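Acetyltransferase (Brucella abortus str. 2308 A, PDB 4ZBG) binds acetyl-CoA and, as a GNAT-family N-acetyltransferase, probably transfers its acetyl group to an amine. Local coordinates at residues 73-85 and 153-167. Sequence-based numbering, arbitrary orientation.
Sequences PVLIGGAEKGWYG and LAFGPDMPQGDVAYH
The indole of W83 fills the hollow inside the loop 155-163, which links strand 151-154 to strand 164-165 of the GNAT-fold sheet. M159 roofs one face of the ring: its CG sits 3.6 Å from the centroid of the six-membered ring, and SD follows over the same face in a Met-aromatic contact. With CG anti to the backbone N (chi1 -165°) and the chain extended beyond it, the slim, unbranched methionine runs across the indole until CE touches I76 CD1 at 3.5 Å. A154 suits the far end of the ring because its small CB can lie beside CH2. P160 wedges between W83, I76 and K81, its compact, rigid ring offering CD to W83 NE1 at 3.6 Å and CG to I76 CD1; K81 slides past in the opposite direction, CE closing tightly on P160 CG at 3.5 Å.

Beyond the loop, 164-165 pairs antiparallel with 75-76. L75 and A165 exchange two backbone bonds, the straighter running from A165 N to L75 O (169°). G77 and G78, whose positive phi suits glycine, form the corner of a type I' turn, and G77 N-H bonds D163 O. V121 touches both V74 and Y166, where V74 CG1 rests over the ring face, 4.1 Å from the Y166 centroid. Water 1 joins P73 O to H167 N, accepting from that nitrogen at 2.8 Å.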
ATOM      1  N   PRO A  73       4.208   2.304   8.854  1.00  7.35           N
ATOM      2  CA  PRO A  73       4.398   1.448  10.031  1.00  8.07           C
ATOM      3  C   PRO A  73       3.095   1.260  10.790  1.00  8.27           C
ATOM      4  O   PRO A  73       2.272   2.174  10.845  1.00  8.33           O
ATOM      5  CB  PRO A  73       5.385   2.249  10.898  1.00  9.81           C
ATOM      6  CG  PRO A  73       5.990   3.266   9.978  1.00 10.44           C
ATOM      7  CD  PRO A  73       4.882   3.604   9.015  1.00  8.21           C
ATOM      8  N   VAL A  74       2.910   0.080  11.370  1.00  7.97           N
ATOM      9  CA  VAL A  74       1.834  -0.114  12.329  1.00  9.50           C
ATOM     10  C   VAL A  74       2.461  -0.399  13.680  1.00 10.27           C
ATOM     11  O   VAL A  74       3.527  -1.004  13.769  1.00 13.67           O
ATOM     12  CB  VAL A  74       0.861  -1.249  11.925  1.00 10.23           C
ATOM     13  CG1 VAL A  74       0.197  -0.952  10.596  1.00 10.11           C
ATOM     14  CG2 VAL A  74       1.561  -2.611  11.912  1.00 11.81           C
ATOM     15  N   LEU A  75       1.810   0.060  14.735  1.00  9.29           N
ATOM     16  CA  LEU A  75       2.237  -0.277  16.087  1.00 10.49           C
ATOM     17  C   LEU A  75       1.491  -1.517  16.517  1.00 10.24           C
ATOM     18  O   LEU A  75       0.329  -1.703  16.156  1.00 11.00           O
ATOM     19  CB  LEU A  75       1.910   0.853  17.058  1.00 13.21           C
ATOM     20  CG  LEU A  75       2.602   2.184  16.781  1.00 16.18           C
ATOM     21  CD1 LEU A  75       2.160   3.231  17.783  1.00 17.27           C
ATOM     22  CD2 LEU A  75       4.109   2.024  16.817  1.00 17.90           C
ATOM     23  N   ILE A  76       2.160  -2.360  17.294  1.00 10.08           N
ATOM     24  CA  ILE A  76       1.519  -3.530  17.879  1.00 10.97           C
ATOM     25  C   ILE A  76       1.633  -3.396  19.387  1.00 10.87           C
ATOM     26  O   ILE A  76       2.735  -3.401  19.931  1.00 11.07           O
ATOM     27  CB  ILE A  76       2.143  -4.832  17.378  1.00 11.97           C
ATOM     28  CG1 ILE A  76       1.977  -4.951  15.862  1.00 13.52           C
ATOM     29  CG2 ILE A  76       1.508  -6.028  18.096  1.00 13.16           C
ATOM     30  CD1 ILE A  76       2.771  -6.089  15.265  1.00 14.20           C
ATOM     31  N   GLY A  77       0.497  -3.271  20.066  1.00 10.93           N
ATOM     32  CA  GLY A  77       0.511  -2.987  21.490  1.00 11.85           C
ATOM     33  C   GLY A  77       1.323  -1.745  21.821  1.00 12.98           C
ATOM     34  O   GLY A  77       1.953  -1.663  22.879  1.00 14.10           O
ATOM     35  N   GLY A  78       1.309  -0.777  20.912  1.00 12.61           N
ATOM     36  CA  GLY A  78       2.010   0.476  21.117  1.00 13.58           C
ATOM     37  C   GLY A  78       3.484   0.450  20.771  1.00 14.15           C
ATOM     38  O   GLY A  78       4.171   1.462  20.926  1.00 16.70           O
ATOM     39  N   ALA A  79       3.974  -0.693  20.294  1.00 12.89           N
ATOM     40  CA  ALA A  79       5.401  -0.856  20.034  1.00 13.68           C
ATOM     41  C   ALA A  79       5.724  -0.941  18.549  1.00 12.52           C
ATOM     42  O   ALA A  79       4.935  -1.453  17.758  1.00 11.18           O
ATOM     43  CB  ALA A  79       5.924  -2.088  20.735  1.00 13.90           C
ATOM     44  N   GLU A  80       6.911  -0.451  18.198  1.00 13.10           N
ATOM     45  CA  GLU A  80       7.473  -0.592  16.866  1.00 14.25           C
ATOM     46  C   GLU A  80       8.221  -1.923  16.796  1.00 13.02           C
ATOM     47  O   GLU A  80       9.213  -2.132  17.493  1.00 14.91           O
ATOM     48  CB  GLU A  80       8.405   0.586  16.586  1.00 16.67           C
ATOM     49  CG  GLU A  80       7.697   1.933  16.727  1.00 20.43           C
ATOM     50  CD  GLU A  80       8.626   3.128  16.601  1.00 23.83           C
ATOM     51  OE1 GLU A  80       9.831   2.990  16.904  1.00 26.43           O
ATOM     52  OE2 GLU A  80       8.141   4.213  16.202  1.00 24.33           O
ATOM     53  N   LYS A  81       7.712  -2.831  15.974  1.00 11.71           N
ATOM     54  CA  LYS A  81       8.221  -4.194  15.922  1.00 11.96           C
ATOM     55  C   LYS A  81       8.541  -4.635  14.495  1.00 11.52           C
ATOM     56  O   LYS A  81       8.635  -5.824  14.217  1.00 11.55           O
ATOM     57  CB  LYS A  81       7.203  -5.148  16.553  1.00 12.27           C
ATOM     58  CG  LYS A  81       6.778  -4.744  17.962  1.00 12.43           C
ATOM     59  CD  LYS A  81       5.873  -5.786  18.622  1.00 13.29           C
ATOM     60  CE  LYS A  81       6.617  -7.064  18.985  1.00 13.42           C
ATOM     61  NZ  LYS A  81       7.767  -6.847  19.911  1.00 13.47           N
ATOM     62  N   GLY A  82       8.699  -3.677  13.588  1.00 11.11           N
ATOM     63  CA  GLY A  82       9.066  -4.004  12.222  1.00 11.37           C
ATOM     64  C   GLY A  82       7.902  -4.453  11.360  1.00 10.63           C
ATOM     65  O   GLY A  82       8.103  -5.080  10.321  1.00 10.96           O
ATOM     66  N   TRP A  83       6.688  -4.115  11.782  1.00  9.56           N
ATOM     67  CA  TRP A  83       5.483  -4.452  11.035  1.00  9.18           C
ATOM     68  C   TRP A  83       4.903  -3.228  10.338  1.00  8.17           C
ATOM     69  O   TRP A  83       4.960  -2.104  10.863  1.00  9.12           O
ATOM     70  CB  TRP A  83       4.443  -5.115  11.948  1.00 10.29           C
ATOM     71  CG  TRP A  83       4.768  -6.556  12.183  1.00 10.32           C
ATOM     72  CD1 TRP A  83       5.751  -7.064  12.991  1.00 11.09           C
ATOM     73  CD2 TRP A  83       4.141  -7.680  11.559  1.00 10.66           C
ATOM     74  NE1 TRP A  83       5.766  -8.438  12.903  1.00 11.74           N
ATOM     75  CE2 TRP A  83       4.789  -8.838  12.031  1.00 11.25           C
ATOM     76  CE3 TRP A  83       3.100  -7.819  10.632  1.00 11.67           C
ATOM     77  CZ2 TRP A  83       4.422 -10.118  11.618  1.00 11.70           C
ATOM     78  CZ3 TRP A  83       2.736  -9.088  10.224  1.00 11.95           C
ATOM     79  CH2 TRP A  83       3.394 -10.222  10.722  1.00 12.53           C
ATOM     80  N   TYR A  84       4.345  -3.461   9.152  1.00  8.39           N
ATOM     81  CA  TYR A  84       3.840  -2.401   8.295  1.00  7.18           C
ATOM     82  C   TYR A  84       2.424  -2.726   7.870  1.00  7.77           C
ATOM     83  O   TYR A  84       2.001  -3.880   7.908  1.00 10.56           O
ATOM     84  CB  TYR A  84       4.776  -2.218   7.086  1.00  8.54           C
ATOM     85  CG  TYR A  84       6.148  -1.770   7.538  1.00  9.18           C
ATOM     86  CD1 TYR A  84       7.114  -2.700   7.924  1.00 10.87           C
ATOM     87  CD2 TYR A  84       6.462  -0.416   7.648  1.00 10.34           C
ATOM     88  CE1 TYR A  84       8.353  -2.293   8.383  1.00 12.03           C
ATOM     89  CE2 TYR A  84       7.696  -0.002   8.107  1.00 12.38           C
ATOM     90  CZ  TYR A  84       8.639  -0.945   8.468  1.00 13.33           C
ATOM     91  OH  TYR A  84       9.876  -0.542   8.925  1.00 15.14           O
ATOM     92  N   GLY A  85       1.690  -1.699   7.481  1.00  6.70           N
ATOM     93  CA  GLY A  85       0.376  -1.873   6.898  1.00  7.43           C
ATOM     94  C   GLY A  85       0.431  -1.532   5.429  1.00  6.44           C
ATOM     95  O   GLY A  85       1.084  -0.563   5.025  1.00  7.01           O
ATOM     96  N   LEU A 153       0.984 -11.225   6.793  1.00 12.89           N
ATOM     97  CA  LEU A 153       2.085 -11.895   6.119  1.00 12.52           C
ATOM     98  C   LEU A 153       3.338 -11.686   6.964  1.00 13.04           C
ATOM     99  O   LEU A 153       3.840 -10.565   7.076  1.00 13.26           O
ATOM    100  CB  LEU A 153       2.292 -11.331   4.710  1.00 12.66           C
ATOM    101  CG  LEU A 153       3.558 -11.781   3.973  1.00 12.46           C
ATOM    102  CD1 LEU A 153       3.593 -13.295   3.792  1.00 13.42           C
ATOM    103  CD2 LEU A 153       3.669 -11.095   2.621  1.00 13.00           C
ATOM    104  N   ALA A 154       3.828 -12.761   7.575  1.00 13.95           N
ATOM    105  CA  ALA A 154       5.009 -12.677   8.421  1.00 15.28           C
ATOM    106  C   ALA A 154       6.243 -12.993   7.596  1.00 16.21           C
ATOM    107  O   ALA A 154       6.246 -13.951   6.821  1.00 18.22           O
ATOM    108  CB  ALA A 154       4.896 -13.658   9.584  1.00 15.89           C
ATOM    109  N   PHE A 155       7.291 -12.194   7.752  1.00 17.18           N
ATOM    110  CA  PHE A 155       8.546 -12.454   7.047  1.00 20.63           C
ATOM    111  C   PHE A 155       9.477 -13.351   7.859  1.00 25.27           C
ATOM    112  O   PHE A 155      10.400 -13.954   7.318  1.00 27.74           O
ATOM    113  CB  PHE A 155       9.227 -11.142   6.659  1.00 19.57           C
ATOM    114  CG  PHE A 155       8.412 -10.303   5.716  1.00 18.06           C
ATOM    115  CD1 PHE A 155       7.669 -10.897   4.708  1.00 18.22           C
ATOM    116  CD2 PHE A 155       8.373  -8.924   5.847  1.00 17.54           C
ATOM    117  CE1 PHE A 155       6.912 -10.129   3.836  1.00 17.82           C
ATOM    118  CE2 PHE A 155       7.619  -8.151   4.979  1.00 17.60           C
ATOM    119  CZ  PHE A 155       6.890  -8.756   3.972  1.00 17.56           C
ATOM    120  N   GLY A 156       9.212 -13.429   9.157  1.00 25.64           N
ATOM    121  CA  GLY A 156       9.888 -14.348  10.053  1.00 26.48           C
ATOM    122  C   GLY A 156       8.862 -14.993  10.966  1.00 26.65           C
ATOM    123  O   GLY A 156       7.925 -15.635  10.489  1.00 26.15           O
ATOM    124  N   PRO A 157       9.018 -14.814  12.287  1.00 27.85           N
ATOM    125  CA  PRO A 157       8.035 -15.332  13.245  1.00 27.91           C
ATOM    126  C   PRO A 157       6.649 -14.736  13.024  1.00 27.65           C
ATOM    127  O   PRO A 157       6.521 -13.649  12.447  1.00 26.38           O
ATOM    128  CB  PRO A 157       8.592 -14.877  14.597  1.00 28.72           C
ATOM    129  CG  PRO A 157      10.049 -14.698  14.368  1.00 29.09           C
ATOM    130  CD  PRO A 157      10.173 -14.198  12.960  1.00 28.67           C
ATOM    131  N   ASP A 158       5.618 -15.444  13.478  1.00 28.82           N
ATOM    132  CA  ASP A 158       4.248 -14.981  13.305  1.00 29.28           C
ATOM    133  C   ASP A 158       4.022 -13.664  14.023  1.00 26.67           C
ATOM    134  O   ASP A 158       4.768 -13.302  14.933  1.00 25.52           O
ATOM    135  CB  ASP A 158       3.243 -16.028  13.782  1.00 33.21           C
ATOM    136  CG  ASP A 158       3.141 -17.205  12.833  1.00 36.39           C
ATOM    137  OD1 ASP A 158       2.762 -16.989  11.661  1.00 37.22           O
ATOM    138  OD2 ASP A 158       3.435 -18.341  13.260  1.00 37.99           O
ATOM    139  N   MET A 159       2.986 -12.953  13.602  1.00 25.73           N
ATOM    140  CA  MET A 159       2.713 -11.628  14.122  1.00 25.11           C
ATOM    141  C   MET A 159       2.539 -11.661  15.626  1.00 23.72           C
ATOM    142  O   MET A 159       1.735 -12.435  16.145  1.00 24.76           O
ATOM    143  CB  MET A 159       1.459 -11.056  13.482  1.00 26.96           C
ATOM    144  CG  MET A 159       1.323  -9.578  13.696  1.00 29.57           C
ATOM    145  SD  MET A 159      -0.165  -8.940  12.935  1.00 32.43           S
ATOM    146  CE  MET A 159      -0.077  -7.263  13.525  1.00 33.26           C
ATOM    147  N   PRO A 160       3.307 -10.825  16.336  1.00 21.25           N
ATOM    148  CA  PRO A 160       3.172 -10.757  17.791  1.00 19.47           C
ATOM    149  C   PRO A 160       1.803 -10.220  18.178  1.00 17.34           C
ATOM    150  O   PRO A 160       1.180  -9.479  17.419  1.00 17.13           O
ATOM    151  CB  PRO A 160       4.268  -9.771  18.193  1.00 21.00           C
ATOM    152  CG  PRO A 160       4.489  -8.947  16.985  1.00 21.79           C
ATOM    153  CD  PRO A 160       4.300  -9.866  15.829  1.00 21.32           C
ATOM    154  N   GLN A 161       1.342 -10.596  19.362  1.00 16.45           N
ATOM    155  CA  GLN A 161       0.019 -10.213  19.821  1.00 16.32           C
ATOM    156  C   GLN A 161       0.016  -8.786  20.346  1.00 14.00           C
ATOM    157  O   GLN A 161       1.030  -8.291  20.843  1.00 12.79           O
ATOM    158  CB  GLN A 161      -0.452 -11.168  20.916  1.00 19.37           C
ATOM    159  CG  GLN A 161      -0.741 -12.573  20.429  1.00 23.16           C
ATOM    160  CD  GLN A 161      -2.027 -12.654  19.633  1.00 26.68           C
ATOM    161  OE1 GLN A 161      -3.106 -12.347  20.143  1.00 28.75           O
ATOM    162  NE2 GLN A 161      -1.920 -13.061  18.374  1.00 26.90           N
ATOM    163  N   GLY A 162      -1.142  -8.141  20.250  1.00 13.49           N
ATOM    164  CA  GLY A 162      -1.312  -6.767  20.678  1.00 13.31           C
ATOM    165  C   GLY A 162      -2.201  -6.013  19.712  1.00 13.10           C
ATOM    166  O   GLY A 162      -2.322  -6.392  18.549  1.00 14.71           O
ATOM    167  N   ASP A 163      -2.827  -4.947  20.196  1.00 13.18           N
ATOM    168  CA  ASP A 163      -3.684  -4.121  19.360  1.00 13.76           C
ATOM    169  C   ASP A 163      -2.879  -3.542  18.201  1.00 12.39           C
ATOM    170  O   ASP A 163      -1.783  -3.021  18.403  1.00 12.58           O
ATOM    171  CB  ASP A 163      -4.277  -2.976  20.177  1.00 17.63           C
ATOM    172  CG  ASP A 163      -5.289  -3.448  21.205  1.00 22.68           C
ATOM    173  OD1 ASP A 163      -5.728  -4.616  21.133  1.00 23.72           O
ATOM    174  OD2 ASP A 163      -5.654  -2.637  22.078  1.00 25.79           O
ATOM    175  N   VAL A 164      -3.425  -3.647  16.991  1.00 12.05           N
ATOM    176  CA  VAL A 164      -2.794  -3.095  15.801  1.00 11.95           C
ATOM    177  C   VAL A 164      -3.275  -1.673  15.600  1.00 11.24           C
ATOM    178  O   VAL A 164      -4.475  -1.425  15.485  1.00 13.84           O
ATOM    179  CB  VAL A 164      -3.128  -3.940  14.565  1.00 12.98           C
ATOM    180  CG1 VAL A 164      -2.552  -3.298  13.301  1.00 13.70           C
ATOM    181  CG2 VAL A 164      -2.610  -5.347  14.743  1.00 14.81           C
ATOM    182  N   ALA A 165      -2.342  -0.732  15.548  1.00  9.88           N
ATOM    183  CA  ALA A 165      -2.698   0.658  15.308  1.00 10.06           C
ATOM    184  C   ALA A 165      -2.014   1.153  14.040  1.00  9.30           C
ATOM    185  O   ALA A 165      -0.786   1.154  13.942  1.00 10.65           O
ATOM    186  CB  ALA A 165      -2.290   1.520  16.500  1.00 12.74           C
ATOM    187  N   TYR A 166      -2.812   1.569  13.066  1.00  8.93           N
ATOM    188  CA  TYR A 166      -2.268   2.253  11.902  1.00  8.67           C
ATOM    189  C   TYR A 166      -1.875   3.665  12.313  1.00  8.49           C
ATOM    190  O   TYR A 166      -2.265   4.158  13.377  1.00  9.19           O
ATOM    191  CB  TYR A 166      -3.300   2.308  10.775  1.00  9.86           C
ATOM    192  CG  TYR A 166      -3.443   1.030   9.959  1.00 11.85           C
ATOM    193  CD1 TYR A 166      -3.759  -0.186  10.563  1.00 14.08           C
ATOM    194  CD2 TYR A 166      -3.295   1.044   8.577  1.00 12.69           C
ATOM    195  CE1 TYR A 166      -3.909  -1.349   9.816  1.00 14.26           C
ATOM    196  CE2 TYR A 166      -3.441  -0.112   7.827  1.00 13.86           C
ATOM    197  CZ  TYR A 166      -3.750  -1.301   8.449  1.00 13.75           C
ATOM    198  OH  TYR A 166      -3.900  -2.445   7.697  1.00 14.82           O
ATOM    199  N   HIS A 167      -1.118   4.327  11.452  1.00  8.55           N
ATOM    200  CA  HIS A 167      -0.699   5.693  11.695  1.00  8.43           C
ATOM    201  C   HIS A 167      -1.911   6.610  11.844  1.00  9.49           C
ATOM    202  O   HIS A 167      -2.977   6.353  11.261  1.00  9.86           O
ATOM    203  CB  HIS A 167       0.165   6.165  10.525  1.00  9.65           C
ATOM    204  CG  HIS A 167       0.837   7.473  10.774  1.00 10.93           C
ATOM    205  ND1 HIS A 167       0.240   8.683  10.493  1.00 12.20           N
ATOM    206  CD2 HIS A 167       2.051   7.763  11.303  1.00 12.49           C
ATOM    207  CE1 HIS A 167       1.059   9.662  10.829  1.00 13.36           C
ATOM    208  NE2 HIS A 167       2.166   9.131  11.321  1.00 13.01           N
TER
HETATM  209  O   HOH W   1       0.016   2.749   9.421  1.00  8.64           O
HETATM  210  O   HOH W   2      -0.636  -0.460  18.886  1.00 12.85           O